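Local coordinates for AclR protein (Streptomyces galilaeus, PDB 2GEY) that is a putative hydroxylase that probably acts in the biosynthesis of aromatic polyketide antibiotics and has the fold of the SnoaL-like polyketide cyclases, at residues A15-W20 with P59-E64; L63-I68 with V75-T80; I79-T84 with W101-E106. One frame throughout, in Å; residues are numbered along the deposited sequence. Where two conformers were deposited one is given.

Overall arrangement
Following the chain from its N terminus, near the end of helix 3-18 interaction 1 ties Trp17, Asn18 and Trp20 to the start of strand 62-71, closing a loop that holds helix 44-57. Interaction 2 follows at once: strand 62-71 turns back as strand 74-84, a short hairpin that shares Leu63 and Glu64 with interaction 1. Interaction 3 then pairs the second half of strand 74-84 with strand 98-110, sharing Ile79 and Thr80 with interaction 2. The three closures run in series, overlapping only at their ends, without nesting or crossing. Together they fasten the N-terminal helix to an edge strand of this chain's sheet and carry the sheet inward, while interactions 2 and 3 both touch the second subunit.

Interaction 1. Residues A15-W20 with P59-E64; sequences AAWNRW and PDLQLE
Asn18 docks against the edge of the strand that starts at Gln62, just where helix 3-18 ends in a Schellman motif with Trp20, at positive phi, as its C-prime residue. The carboxamide copies a neighbouring strand: OD1 takes the backbone N-H of Leu63 at 2.7 Å, almost straight at 174°, and ND2 gives a hydrogen bond to Leu63 O at 3.1 Å. Asparagine suits the place because one short, flat amide offers an acceptor and a donor together; both bonds lie on lone pairs. Beside this grip the packing is apolar, and leucine suits it by setting branched methyls against an indole: Leu63 CD2 meets Trp17 CD1 at 3.7 Å, and Leu61 brings CD1 to the benzene side of the same ring. Trp17 also touches Met51 of helix 44-57 and Ile25 of helix 23-26.

The other side is more open to solvent and more polar. Here the exposed Trp20 ring lies between two carbonyl oxygens, Asn18 O over its centre on one face and Pro59 O nearer the rim on the other. The bent chain of Gln62 (chi2 -72°) folds its amide back, so that NE2 donates to Asn18 O at 3.0 Å and also to Leu61 O. That last oxygen is doubly used, for Trp20 offers a ring N-H: NE1 reaches Leu61 O at 2.9 Å, on a lone pair and 18° out of the indole plane.

Interaction 2. Residues L63-I68 with V75-T80; sequences LEVKSI and VALRIT
Arg78 lies opposite both Lys66 and Ser67, the mark of a classic beta bulge in the hairpin of strands 62-71 and 74-84. Its carbonyl oxygen serves two donors: Lys66 N comes to Arg78 O at 2.7 Å, and Ser67 N reaches the same oxygen at 3.3 Å. Before the bulge Glu64 and Thr80 form a hydrogen-bonded pair; after it, with the register shifted by one residue, Ile68 and Leu77 form a non-hydrogen-bonded pair.

Along the Arg78 side chain, CB rests 3.4 Å from Ser67 OG. The chain then bends at chi3 (51°), which folds the guanidinium back over the bulge: NE passes Ser67 OG, CZ lies near Lys66 CB, NH1 comes to 3.3 Å from that same Lys66 CB, and NH2 sits beside Ser67 CB. Lys66 CB and Ser67 N thus lie over one face of the flat group. In one conformer of Ser67, a water donates to both its OG and Ala76 O.

On the opposite face of the sheet the residues are branched and apolar, as befits the side turned to helix 3-18. The Ile68 side chain lies alongside that of Leu77, CD1 meeting Leu77 CD2 at 3.9 Å, while Ile68 CG1 touches Val75 CG1 at 3.8 Å.

The polar face is the dimer face. Glu106 of the second subunit forms a salt bridge with Arg78 NE and a hydrogen bond with Ser67 OG, and Trp118 of that subunit makes a cation-pi contact with Arg78. The bulge thus probably presents the Arg78 charge, packed against Lys66 and Ser67, to a carboxylate across the interface.

Interaction 3. Residues I79-T84 with W101-E106; sequences ITVTAT and WHLVEE
Ile79, Thr80 and Val81 pair with Leu103, His102 and Trp101 in a buried antiparallel contact near the centre of the subunit, where strand 74-84 meets strand 98-110 in the curved sheet of an NTF2-like alpha+beta barrel. Ile79 with Leu103 and Val81 with Trp101 are hydrogen-bonded pairs, each joined by two backbone bonds. Thr80 and His102 between them form a non-hydrogen-bonded pair.

On the Val81 face, Trp101 CG stands between its backbone N and carbonyl carbon (chi1 65°), an orientation that swings the indole across the neighbouring strand. Val81 fits beneath it as a compact branched knob: CG1 lies 3.6 Å from the centroid of the six-membered ring, only 20° off the normal, a CH-pi contact over the face. In one conformer of Leu103, its CD2 meets the other methyl, Val81 CG2, at 3.8 Å, and its side chain runs beside Ile79, with CD1 at 3.8 Å from Ile79 CB. Farther along, Ile79 CD1 touches Glu105 OE1 at 3.5 Å, an oxygen that also binds a glycerol, probably from the crystallisation liquor.

The reverse face is polar. His102 lies side by side with Thr80 and donates from ND1 to Thr80 OG1 at 3.1 Å, the hydroxyl lying at the ring edge but 15° out of its plane. Asp39 of the second subunit forms a hydrogen bond with the same hydroxyl and packs on His102.

One pairing thus separates two chemistries: an apolar, aromatic side that ends at a carboxylate able to hold a small polar molecule, and a threonine-histidine side whose hydroxyl links it to the partner subunit.

Interaction 1. Residues A15-W20 with P59-E64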
ATOM      1  N   ALA A  15       7.436  18.712  -4.756  1.00 24.07           N
ATOM      2  CA  ALA A  15       8.411  19.745  -4.399  1.00 23.98           C
ATOM      3  C   ALA A  15       7.835  20.698  -3.352  1.00 23.34           C
ATOM      4  O   ALA A  15       8.550  21.100  -2.442  1.00 23.15           O
ATOM      5  CB  ALA A  15       8.863  20.513  -5.616  1.00 24.52           C
ATOM      6  N   ALA A  16       6.547  21.034  -3.479  1.00 23.38           N
ATOM      7  CA  ALA A  16       5.853  21.881  -2.514  1.00 23.30           C
ATOM      8  C   ALA A  16       5.857  21.251  -1.120  1.00 23.26           C
ATOM      9  O   ALA A  16       6.165  21.926  -0.135  1.00 23.10           O
ATOM     10  CB  ALA A  16       4.427  22.162  -2.969  1.00 24.17           C
ATOM     11  N   TRP A  17       5.511  19.964  -1.043  1.00 22.72           N
ATOM     12  CA  TRP A  17       5.625  19.216   0.211  1.00 23.09           C
ATOM     13  C   TRP A  17       7.032  19.347   0.775  1.00 22.63           C
ATOM     14  O   TRP A  17       7.211  19.570   1.966  1.00 23.15           O
ATOM     15  CB  TRP A  17       5.319  17.727   0.008  1.00 23.68           C
ATOM     16  CG  TRP A  17       3.882  17.369   0.275  1.00 24.22           C
ATOM     17  CD1 TRP A  17       2.983  16.867  -0.609  1.00 26.00           C
ATOM     18  CD2 TRP A  17       3.195  17.490   1.523  1.00 25.13           C
ATOM     19  NE1 TRP A  17       1.771  16.670   0.010  1.00 26.16           N
ATOM     20  CE2 TRP A  17       1.874  17.052   1.318  1.00 25.94           C
ATOM     21  CE3 TRP A  17       3.570  17.933   2.792  1.00 24.99           C
ATOM     22  CZ2 TRP A  17       0.922  17.031   2.345  1.00 26.42           C
ATOM     23  CZ3 TRP A  17       2.622  17.915   3.813  1.00 26.24           C
ATOM     24  CH2 TRP A  17       1.314  17.464   3.575  1.00 25.73           C
ATOM     25  N   ASN A  18       8.023  19.196  -0.089  1.00 22.38           N
ATOM     26  CA  ASN A  18       9.413  19.105   0.364  1.00 22.89           C
ATOM     27  C   ASN A  18      10.033  20.428   0.791  1.00 22.68           C
ATOM     28  O   ASN A  18      11.104  20.428   1.417  1.00 22.86           O
ATOM     29  CB  ASN A  18      10.274  18.418  -0.696  1.00 23.32           C
ATOM     30  CG  ASN A  18      10.101  16.901  -0.687  1.00 24.01           C
ATOM     31  OD1 ASN A  18       9.671  16.322   0.324  1.00 26.00           O
ATOM     32  ND2 ASN A  18      10.446  16.254  -1.791  1.00 24.33           N
ATOM     33  N   ARG A  19       9.384  21.534   0.445  1.00 22.70           N
ATOM     34  CA  ARG A  19       9.720  22.840   1.028  1.00 23.44           C
ATOM     35  C   ARG A  19       8.669  23.297   2.050  1.00 23.32           C
ATOM     36  O   ARG A  19       8.691  24.445   2.518  1.00 22.30           O
ATOM     37  CB  ARG A  19       9.957  23.893  -0.062  1.00 23.82           C
ATOM     38  CG  ARG A  19       8.785  24.202  -0.906  1.00 24.54           C
ATOM     39  CD  ARG A  19       9.013  25.440  -1.801  1.00 25.25           C
ATOM     40  NE  ARG A  19       7.743  25.758  -2.426  1.00 26.57           N
ATOM     41  CZ  ARG A  19       7.293  25.218  -3.551  1.00 26.12           C
ATOM     42  NH1 ARG A  19       8.039  24.384  -4.251  1.00 27.00           N
ATOM     43  NH2 ARG A  19       6.086  25.543  -3.989  1.00 27.92           N
ATOM     44  N   TRP A  20       7.784  22.377   2.424  1.00 23.81           N
ATOM     45  CA  TRP A  20       6.799  22.594   3.484  1.00 24.01           C
ATOM     46  C   TRP A  20       5.844  23.759   3.200  1.00 24.51           C
ATOM     47  O   TRP A  20       5.549  24.569   4.091  1.00 24.33           O
ATOM     48  CB  TRP A  20       7.523  22.750   4.830  1.00 24.48           C
ATOM     49  CG  TRP A  20       8.560  21.690   4.982  1.00 24.12           C
ATOM     50  CD1 TRP A  20       8.347  20.346   5.056  1.00 24.36           C
ATOM     51  CD2 TRP A  20       9.977  21.873   5.014  1.00 24.35           C
ATOM     52  NE1 TRP A  20       9.539  19.684   5.149  1.00 24.83           N
ATOM     53  CE2 TRP A  20      10.559  20.596   5.121  1.00 24.71           C
ATOM     54  CE3 TRP A  20      10.812  22.992   4.951  1.00 24.93           C
ATOM     55  CZ2 TRP A  20      11.938  20.405   5.181  1.00 25.02           C
ATOM     56  CZ3 TRP A  20      12.184  22.801   5.006  1.00 25.30           C
ATOM     57  CH2 TRP A  20      12.732  21.520   5.131  1.00 25.13           C
ATOM     58  N   PRO A  59       7.779  18.300  10.972  1.00 24.75           N
ATOM     59  CA  PRO A  59       8.106  19.568  10.292  1.00 24.76           C
ATOM     60  C   PRO A  59       9.237  19.502   9.268  1.00 24.73           C
ATOM     61  O   PRO A  59       9.386  20.429   8.463  1.00 24.83           O
ATOM     62  CB  PRO A  59       8.492  20.489  11.447  1.00 24.92           C
ATOM     63  CG  PRO A  59       8.927  19.598  12.532  1.00 25.20           C
ATOM     64  CD  PRO A  59       8.064  18.377  12.418  1.00 24.84           C
ATOM     65  N   ASP A  60      10.026  18.431   9.312  1.00 24.14           N
ATOM     66  CA  ASP A  60      11.151  18.248   8.405  1.00 24.33           C
ATOM     67  C   ASP A  60      10.894  17.133   7.399  1.00 23.91           C
ATOM     68  O   ASP A  60      11.829  16.601   6.794  1.00 23.63           O
ATOM     69  CB  ASP A  60      12.420  17.951   9.208  1.00 24.49           C
ATOM     70  CG  ASP A  60      12.310  16.696  10.061  1.00 25.78           C
ATOM     71  OD1 ASP A  60      11.258  16.015  10.064  1.00 25.53           O
ATOM     72  OD2 ASP A  60      13.298  16.392  10.749  1.00 29.42           O
ATOM     73  N   LEU A  61       9.631  16.770   7.206  1.00 23.64           N
ATOM     74  CA  LEU A  61       9.330  15.600   6.393  1.00 23.76           C
ATOM     75  C   LEU A  61       9.844  15.773   4.966  1.00 23.71           C
ATOM     76  O   LEU A  61       9.929  16.898   4.447  1.00 23.41           O
ATOM     77  CB  LEU A  61       7.837  15.266   6.409  1.00 23.63           C
ATOM     78  CG  LEU A  61       6.874  16.278   5.785  1.00 24.49           C
ATOM     79  CD1 LEU A  61       6.771  16.100   4.269  1.00 25.07           C
ATOM     80  CD2 LEU A  61       5.495  16.148   6.436  1.00 24.14           C
ATOM     81  N   GLN A  62      10.220  14.658   4.356  1.00 23.60           N
ATOM     82  CA  GLN A  62      10.672  14.636   2.968  1.00 24.00           C
ATOM     83  C   GLN A  62      10.007  13.483   2.243  1.00 24.58           C
ATOM     84  O   GLN A  62       9.902  12.381   2.790  1.00 24.86           O
ATOM     85  CB  GLN A  62      12.201  14.488   2.904  1.00 24.01           C
ATOM     86  CG  GLN A  62      12.953  15.719   3.352  1.00 23.99           C
ATOM     87  CD  GLN A  62      12.855  16.842   2.340  1.00 24.93           C
ATOM     88  OE1 GLN A  62      13.473  16.780   1.272  1.00 24.12           O
ATOM     89  NE2 GLN A  62      12.067  17.872   2.663  1.00 22.30           N
ATOM     90  N   LEU A  63       9.538  13.758   1.030  1.00 24.74           N
ATOM     91  CA  LEU A  63       8.939  12.755   0.158  1.00 25.36           C
ATOM     92  C   LEU A  63       9.962  12.307  -0.856  1.00 25.89           C
ATOM     93  O   LEU A  63      10.533  13.141  -1.565  1.00 25.37           O
ATOM     94  CB  LEU A  63       7.748  13.331  -0.603  1.00 25.22           C
ATOM     95  CG  LEU A  63       6.421  13.444   0.136  1.00 25.76           C
ATOM     96  CD1 LEU A  63       6.552  14.280   1.377  1.00 27.60           C
ATOM     97  CD2 LEU A  63       5.382  14.024  -0.802  1.00 26.66           C
ATOM     98  N   GLU A  64      10.184  11.001  -0.935  1.00 26.29           N
ATOM     99  CA  GLU A  64      11.001  10.433  -1.994  1.00 27.00           C
ATOM    100  C   GLU A  64      10.091   9.697  -2.961  1.00 26.82           C
ATOM    101  O   GLU A  64       9.378   8.769  -2.567  1.00 25.67           O
ATOM    102  CB  GLU A  64      12.040   9.461  -1.450  1.00 27.59           C
ATOM    103  CG  GLU A  64      12.929   8.908  -2.560  1.00 28.14           C
ATOM    104  CD  GLU A  64      13.871   7.813  -2.112  1.00 30.76           C
ATOM    105  OE1 GLU A  64      13.853   7.436  -0.922  1.00 35.88           O
ATOM    106  OE2 GLU A  64      14.626   7.307  -2.979  1.00 36.64           O
TER

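Interaction 2. Residues L63-I68 with V75-T80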
ATOM      1  N   LEU A  63       9.538  13.758   1.030  1.00 24.74           N
ATOM      2  CA  LEU A  63       8.939  12.755   0.158  1.00 25.36           C
ATOM      3  C   LEU A  63       9.962  12.307  -0.856  1.00 25.89           C
ATOM      4  O   LEU A  63      10.533  13.141  -1.565  1.00 25.37           O
ATOM      5  CB  LEU A  63       7.748  13.331  -0.603  1.00 25.22           C
ATOM      6  CG  LEU A  63       6.421  13.444   0.136  1.00 25.76           C
ATOM      7  CD1 LEU A  63       6.552  14.280   1.377  1.00 27.60           C
ATOM      8  CD2 LEU A  63       5.382  14.024  -0.802  1.00 26.66           C
ATOM      9  N   GLU A  64      10.184  11.001  -0.935  1.00 26.29           N
ATOM     10  CA  GLU A  64      11.001  10.433  -1.994  1.00 27.00           C
ATOM     11  C   GLU A  64      10.091   9.697  -2.961  1.00 26.82           C
ATOM     12  O   GLU A  64       9.378   8.769  -2.567  1.00 25.67           O
ATOM     13  CB  GLU A  64      12.040   9.461  -1.450  1.00 27.59           C
ATOM     14  CG  GLU A  64      12.929   8.908  -2.560  1.00 28.14           C
ATOM     15  CD  GLU A  64      13.871   7.813  -2.112  1.00 30.76           C
ATOM     16  OE1 GLU A  64      13.853   7.436  -0.922  1.00 35.88           O
ATOM     17  OE2 GLU A  64      14.626   7.307  -2.979  1.00 36.64           O
ATOM     18  N   VAL A  65      10.111  10.114  -4.226  1.00 26.53           N
ATOM     19  CA  VAL A  65       9.314   9.443  -5.250  1.00 26.26           C
ATOM     20  C   VAL A  65      10.068   8.194  -5.712  1.00 26.03           C
ATOM     21  O   VAL A  65      11.132   8.273  -6.341  1.00 25.59           O
ATOM     22  CB  VAL A  65       8.976  10.387  -6.429  1.00 26.05           C
ATOM     23  CG1 VAL A  65       8.183   9.652  -7.502  1.00 26.84           C
ATOM     24  CG2 VAL A  65       8.218  11.611  -5.908  1.00 26.89           C
ATOM     25  N   LYS A  66       9.535   7.036  -5.355  1.00 25.97           N
ATOM     26  CA  LYS A  66      10.134   5.761  -5.742  1.00 26.34           C
ATOM     27  C   LYS A  66       9.738   5.372  -7.157  1.00 26.40           C
ATOM     28  O   LYS A  66      10.504   4.718  -7.886  1.00 26.78           O
ATOM     29  CB  LYS A  66       9.706   4.660  -4.772  1.00 26.64           C
ATOM     30  CG  LYS A  66      10.026   4.928  -3.300  1.00 28.37           C
ATOM     31  CD  LYS A  66      11.502   5.163  -3.029  1.00 30.58           C
ATOM     32  CE  LYS A  66      12.351   3.951  -3.287  1.00 32.66           C
ATOM     33  NZ  LYS A  66      13.766   4.145  -2.793  1.00 33.69           N
ATOM     34  N   SER A  67       8.517   5.723  -7.536  1.00 26.00           N
ATOM     35  CA  SER A  67       8.049   5.478  -8.892  0.50 25.92           C
ATOM     36  C   SER A  67       6.935   6.450  -9.246  1.00 26.01           C
ATOM     37  O   SER A  67       6.197   6.908  -8.384  1.00 25.45           O
ATOM     38  CB  SER A  67       7.558   4.031  -9.059  0.50 25.80           C
ATOM     39  OG  SER A  67       6.207   3.888  -8.645  0.50 23.73           O
ATOM     40  N   ILE A  68       6.850   6.768 -10.532  1.00 26.30           N
ATOM     41  CA  ILE A  68       5.792   7.620 -11.058  1.00 26.65           C
ATOM     42  C   ILE A  68       5.298   6.994 -12.367  1.00 27.37           C
ATOM     43  O   ILE A  68       6.085   6.436 -13.136  1.00 27.94           O
ATOM     44  CB  ILE A  68       6.247   9.105 -11.198  1.00 26.62           C
ATOM     45  CG1 ILE A  68       5.088   9.975 -11.668  1.00 26.40           C
ATOM     46  CG2 ILE A  68       7.465   9.260 -12.126  1.00 28.04           C
ATOM     47  CD1 ILE A  68       5.324  11.460 -11.438  1.00 27.48           C
ATOM     48  N   VAL A  75      -2.203  10.154 -12.952  1.00 23.94           N
ATOM     49  CA  VAL A  75      -0.817   9.954 -12.549  1.00 23.90           C
ATOM     50  C   VAL A  75      -0.836   9.253 -11.189  1.00 24.00           C
ATOM     51  O   VAL A  75      -1.693   9.564 -10.353  1.00 23.84           O
ATOM     52  CB  VAL A  75      -0.056  11.290 -12.427  1.00 23.98           C
ATOM     53  CG1 VAL A  75       1.418  11.040 -12.060  1.00 24.07           C
ATOM     54  CG2 VAL A  75      -0.164  12.101 -13.717  1.00 24.57           C
ATOM     55  N   ALA A  76       0.086   8.316 -10.980  1.00 23.81           N
ATOM     56  CA  ALA A  76       0.250   7.644  -9.685  1.00 23.84           C
ATOM     57  C   ALA A  76       1.714   7.713  -9.248  1.00 23.95           C
ATOM     58  O   ALA A  76       2.626   7.491 -10.059  1.00 24.52           O
ATOM     59  CB  ALA A  76      -0.200   6.194  -9.768  1.00 24.16           C
ATOM     60  N   LEU A  77       1.924   8.012  -7.971  1.00 23.83           N
ATOM     61  CA  LEU A  77       3.257   8.149  -7.404  1.00 24.73           C
ATOM     62  C   LEU A  77       3.355   7.229  -6.210  1.00 24.32           C
ATOM     63  O   LEU A  77       2.496   7.277  -5.326  1.00 25.05           O
ATOM     64  CB  LEU A  77       3.517   9.573  -6.928  1.00 24.96           C
ATOM     65  CG  LEU A  77       3.453  10.640  -8.027  1.00 26.58           C
ATOM     66  CD1 LEU A  77       2.032  11.148  -8.173  1.00 28.80           C
ATOM     67  CD2 LEU A  77       4.380  11.776  -7.694  1.00 27.10           C
ATOM     68  N   ARG A  78       4.391   6.410  -6.189  1.00 24.39           N
ATOM     69  CA  ARG A  78       4.723   5.609  -5.023  1.00 24.82           C
ATOM     70  C   ARG A  78       5.812   6.376  -4.276  1.00 24.91           C
ATOM     71  O   ARG A  78       6.890   6.641  -4.823  1.00 24.50           O
ATOM     72  CB  ARG A  78       5.207   4.217  -5.435  1.00 24.74           C
ATOM     73  CG  ARG A  78       5.550   3.322  -4.244  1.00 24.93           C
ATOM     74  CD  ARG A  78       5.649   1.851  -4.627  1.00 25.90           C
ATOM     75  NE  ARG A  78       6.534   1.634  -5.771  1.00 26.34           N
ATOM     76  CZ  ARG A  78       7.855   1.515  -5.699  1.00 26.24           C
ATOM     77  NH1 ARG A  78       8.486   1.575  -4.547  1.00 26.85           N
ATOM     78  NH2 ARG A  78       8.552   1.323  -6.799  1.00 28.60           N
ATOM     79  N   ILE A  79       5.516   6.715  -3.028  1.00 25.15           N
ATOM     80  CA  ILE A  79       6.306   7.661  -2.259  1.00 25.35           C
ATOM     81  C   ILE A  79       6.683   7.082  -0.897  1.00 25.56           C
ATOM     82  O   ILE A  79       5.855   6.449  -0.239  1.00 25.30           O
ATOM     83  CB  ILE A  79       5.507   8.963  -2.051  1.00 25.59           C
ATOM     84  CG1 ILE A  79       5.279   9.657  -3.401  1.00 26.61           C
ATOM     85  CG2 ILE A  79       6.216   9.895  -1.063  1.00 25.71           C
ATOM     86  CD1 ILE A  79       4.198  10.700  -3.390  1.00 26.98           C
ATOM     87  N   THR A  80       7.926   7.317  -0.489  1.00 25.27           N
ATOM     88  CA  THR A  80       8.376   7.031   0.864  1.00 25.02           C
ATOM     89  C   THR A  80       8.590   8.356   1.580  1.00 25.07           C
ATOM     90  O   THR A  80       9.263   9.250   1.059  1.00 25.03           O
ATOM     91  CB  THR A  80       9.674   6.214   0.851  1.00 25.32           C
ATOM     92  OG1 THR A  80       9.416   4.946   0.230  1.00 26.84           O
ATOM     93  CG2 THR A  80      10.210   6.000   2.282  1.00 25.52           C
TER
HETATM   94  O   HOH W   1       3.853   4.751  -9.703  1.00 25.31           O

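Interaction 3. Residues I79-T84 with W101-E106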
ATOM      1  N   ILE A  79       5.516   6.715  -3.028  1.00 25.15           N
ATOM      2  CA  ILE A  79       6.306   7.661  -2.259  1.00 25.35           C
ATOM      3  C   ILE A  79       6.683   7.082  -0.897  1.00 25.56           C
ATOM      4  O   ILE A  79       5.855   6.449  -0.239  1.00 25.30           O
ATOM      5  CB  ILE A  79       5.507   8.963  -2.051  1.00 25.59           C
ATOM      6  CG1 ILE A  79       5.279   9.657  -3.401  1.00 26.61           C
ATOM      7  CG2 ILE A  79       6.216   9.895  -1.063  1.00 25.71           C
ATOM      8  CD1 ILE A  79       4.198  10.700  -3.390  1.00 26.98           C
ATOM      9  N   THR A  80       7.926   7.317  -0.489  1.00 25.27           N
ATOM     10  CA  THR A  80       8.376   7.031   0.864  1.00 25.02           C
ATOM     11  C   THR A  80       8.590   8.356   1.580  1.00 25.07           C
ATOM     12  O   THR A  80       9.263   9.250   1.059  1.00 25.03           O
ATOM     13  CB  THR A  80       9.674   6.214   0.851  1.00 25.32           C
ATOM     14  OG1 THR A  80       9.416   4.946   0.230  1.00 26.84           O
ATOM     15  CG2 THR A  80      10.210   6.000   2.282  1.00 25.52           C
ATOM     16  N   VAL A  81       7.986   8.484   2.755  1.00 24.66           N
ATOM     17  CA  VAL A  81       8.133   9.679   3.577  1.00 24.73           C
ATOM     18  C   VAL A  81       9.084   9.379   4.722  1.00 24.66           C
ATOM     19  O   VAL A  81       8.986   8.322   5.353  1.00 23.81           O
ATOM     20  CB  VAL A  81       6.785  10.148   4.159  1.00 25.15           C
ATOM     21  CG1 VAL A  81       6.972  11.437   4.966  1.00 25.49           C
ATOM     22  CG2 VAL A  81       5.767  10.354   3.044  1.00 25.62           C
ATOM     23  N   THR A  82      10.010  10.300   4.973  1.00 24.11           N
ATOM     24  CA  THR A  82      10.887  10.226   6.141  1.00 24.37           C
ATOM     25  C   THR A  82      10.850  11.551   6.880  1.00 24.17           C
ATOM     26  O   THR A  82      10.720  12.604   6.266  1.00 23.24           O
ATOM     27  CB  THR A  82      12.333   9.870   5.768  1.00 24.67           C
ATOM     28  OG1 THR A  82      12.852  10.818   4.832  1.00 26.06           O
ATOM     29  CG2 THR A  82      12.395   8.479   5.154  1.00 25.27           C
ATOM     30  N   ALA A  83      10.954  11.492   8.202  1.00 24.49           N
ATOM     31  CA  ALA A  83      10.863  12.686   9.019  1.00 25.14           C
ATOM     32  C   ALA A  83      11.361  12.416  10.426  1.00 25.51           C
ATOM     33  O   ALA A  83      11.695  11.282  10.772  1.00 25.04           O
ATOM     34  CB  ALA A  83       9.420  13.158   9.078  1.00 25.05           C
ATOM     35  N   THR A  84      11.383  13.475  11.229  1.00 26.25           N
ATOM     36  CA  THR A  84      11.612  13.359  12.665  1.00 26.84           C
ATOM     37  C   THR A  84      10.299  13.681  13.374  1.00 26.93           C
ATOM     38  O   THR A  84       9.571  14.590  12.965  1.00 26.21           O
ATOM     39  CB  THR A  84      12.701  14.340  13.136  1.00 27.09           C
ATOM     40  OG1 THR A  84      13.800  14.300  12.222  1.00 30.61           O
ATOM     41  CG2 THR A  84      13.198  13.955  14.495  1.00 27.80           C
ATOM     42  N   TRP A 101       7.112   6.273   6.486  1.00 25.14           N
ATOM     43  CA  TRP A 101       5.950   5.553   6.020  1.00 25.23           C
ATOM     44  C   TRP A 101       5.913   5.575   4.496  1.00 24.65           C
ATOM     45  O   TRP A 101       6.795   6.152   3.855  1.00 24.14           O
ATOM     46  CB  TRP A 101       4.652   6.069   6.673  1.00 25.53           C
ATOM     47  CG  TRP A 101       4.239   7.458   6.353  1.00 26.01           C
ATOM     48  CD1 TRP A 101       3.365   7.847   5.386  1.00 26.66           C
ATOM     49  CD2 TRP A 101       4.634   8.650   7.040  1.00 26.85           C
ATOM     50  NE1 TRP A 101       3.204   9.206   5.409  1.00 27.43           N
ATOM     51  CE2 TRP A 101       3.967   9.726   6.421  1.00 27.25           C
ATOM     52  CE3 TRP A 101       5.484   8.911   8.121  1.00 26.71           C
ATOM     53  CZ2 TRP A 101       4.126  11.047   6.845  1.00 27.11           C
ATOM     54  CZ3 TRP A 101       5.649  10.215   8.535  1.00 26.98           C
ATOM     55  CH2 TRP A 101       4.971  11.271   7.895  1.00 26.85           C
ATOM     56  N   HIS A 102       4.930   4.895   3.930  1.00 24.53           N
ATOM     57  CA  HIS A 102       4.893   4.654   2.492  1.00 24.51           C
ATOM     58  C   HIS A 102       3.489   4.878   2.015  1.00 24.64           C
ATOM     59  O   HIS A 102       2.530   4.580   2.725  1.00 24.35           O
ATOM     60  CB  HIS A 102       5.338   3.223   2.188  1.00 24.44           C
ATOM     61  CG  HIS A 102       6.636   2.859   2.835  1.00 24.55           C
ATOM     62  ND1 HIS A 102       7.857   3.121   2.254  1.00 23.57           N
ATOM     63  CD2 HIS A 102       6.903   2.304   4.042  1.00 24.28           C
ATOM     64  CE1 HIS A 102       8.820   2.725   3.066  1.00 25.48           C
ATOM     65  NE2 HIS A 102       8.269   2.219   4.155  1.00 24.91           N
ATOM     66  N   LEU A 103       3.347   5.418   0.814  1.00 24.20           N
ATOM     67  CA  LEU A 103       2.022   5.650   0.263  0.50 24.34           C
ATOM     68  C   LEU A 103       2.048   5.643  -1.252  1.00 24.13           C
ATOM     69  O   LEU A 103       3.103   5.794  -1.857  1.00 23.68           O
ATOM     70  CB  LEU A 103       1.475   6.981   0.779  0.50 24.42           C
ATOM     71  CG  LEU A 103       2.361   8.206   0.510  0.50 24.56           C
ATOM     72  CD1 LEU A 103       1.904   8.937  -0.724  0.50 24.51           C
ATOM     73  CD2 LEU A 103       2.381   9.145   1.701  0.50 25.47           C
ATOM     74  N   VAL A 104       0.873   5.463  -1.839  1.00 24.38           N
ATOM     75  CA  VAL A 104       0.672   5.687  -3.253  1.00 24.96           C
ATOM     76  C   VAL A 104      -0.415   6.746  -3.363  1.00 25.24           C
ATOM     77  O   VAL A 104      -1.473   6.642  -2.730  1.00 25.10           O
ATOM     78  CB  VAL A 104       0.276   4.407  -4.023  1.00 24.77           C
ATOM     79  CG1 VAL A 104      -0.091   4.747  -5.480  1.00 25.63           C
ATOM     80  CG2 VAL A 104       1.405   3.399  -3.980  1.00 25.49           C
ATOM     81  N   GLU A 105      -0.141   7.786  -4.145  1.00 25.85           N
ATOM     82  CA  GLU A 105      -1.135   8.801  -4.451  1.00 26.68           C
ATOM     83  C   GLU A 105      -1.501   8.679  -5.914  1.00 26.11           C
ATOM     84  O   GLU A 105      -0.619   8.557  -6.756  1.00 25.89           O
ATOM     85  CB  GLU A 105      -0.577  10.197  -4.192  1.00 27.08           C
ATOM     86  CG  GLU A 105      -0.341  10.457  -2.715  1.00 30.60           C
ATOM     87  CD  GLU A 105       0.009  11.884  -2.401  1.00 32.16           C
ATOM     88  OE1 GLU A 105       1.227  12.191  -2.367  1.00 39.92           O
ATOM     89  OE2 GLU A 105      -0.922  12.697  -2.164  1.00 39.27           O
ATOM     90  N   GLU A 106      -2.795   8.730  -6.206  1.00 25.51           N
ATOM     91  CA  GLU A 106      -3.276   8.697  -7.573  1.00 25.55           C
ATOM     92  C   GLU A 106      -4.087   9.960  -7.793  1.00 25.08           C
ATOM     93  O   GLU A 106      -4.925  10.311  -6.963  1.00 24.33           O
ATOM     94  CB  GLU A 106      -4.102   7.434  -7.829  1.00 25.68           C
ATOM     95  CG  GLU A 106      -4.560   7.256  -9.268  1.00 25.69           C
ATOM     96  CD  GLU A 106      -5.388   6.004  -9.484  1.00 27.23           C
ATOM     97  OE1 GLU A 106      -5.445   5.130  -8.582  1.00 29.12           O
ATOM     98  OE2 GLU A 106      -5.978   5.883 -10.580  1.00 30.40           O
TER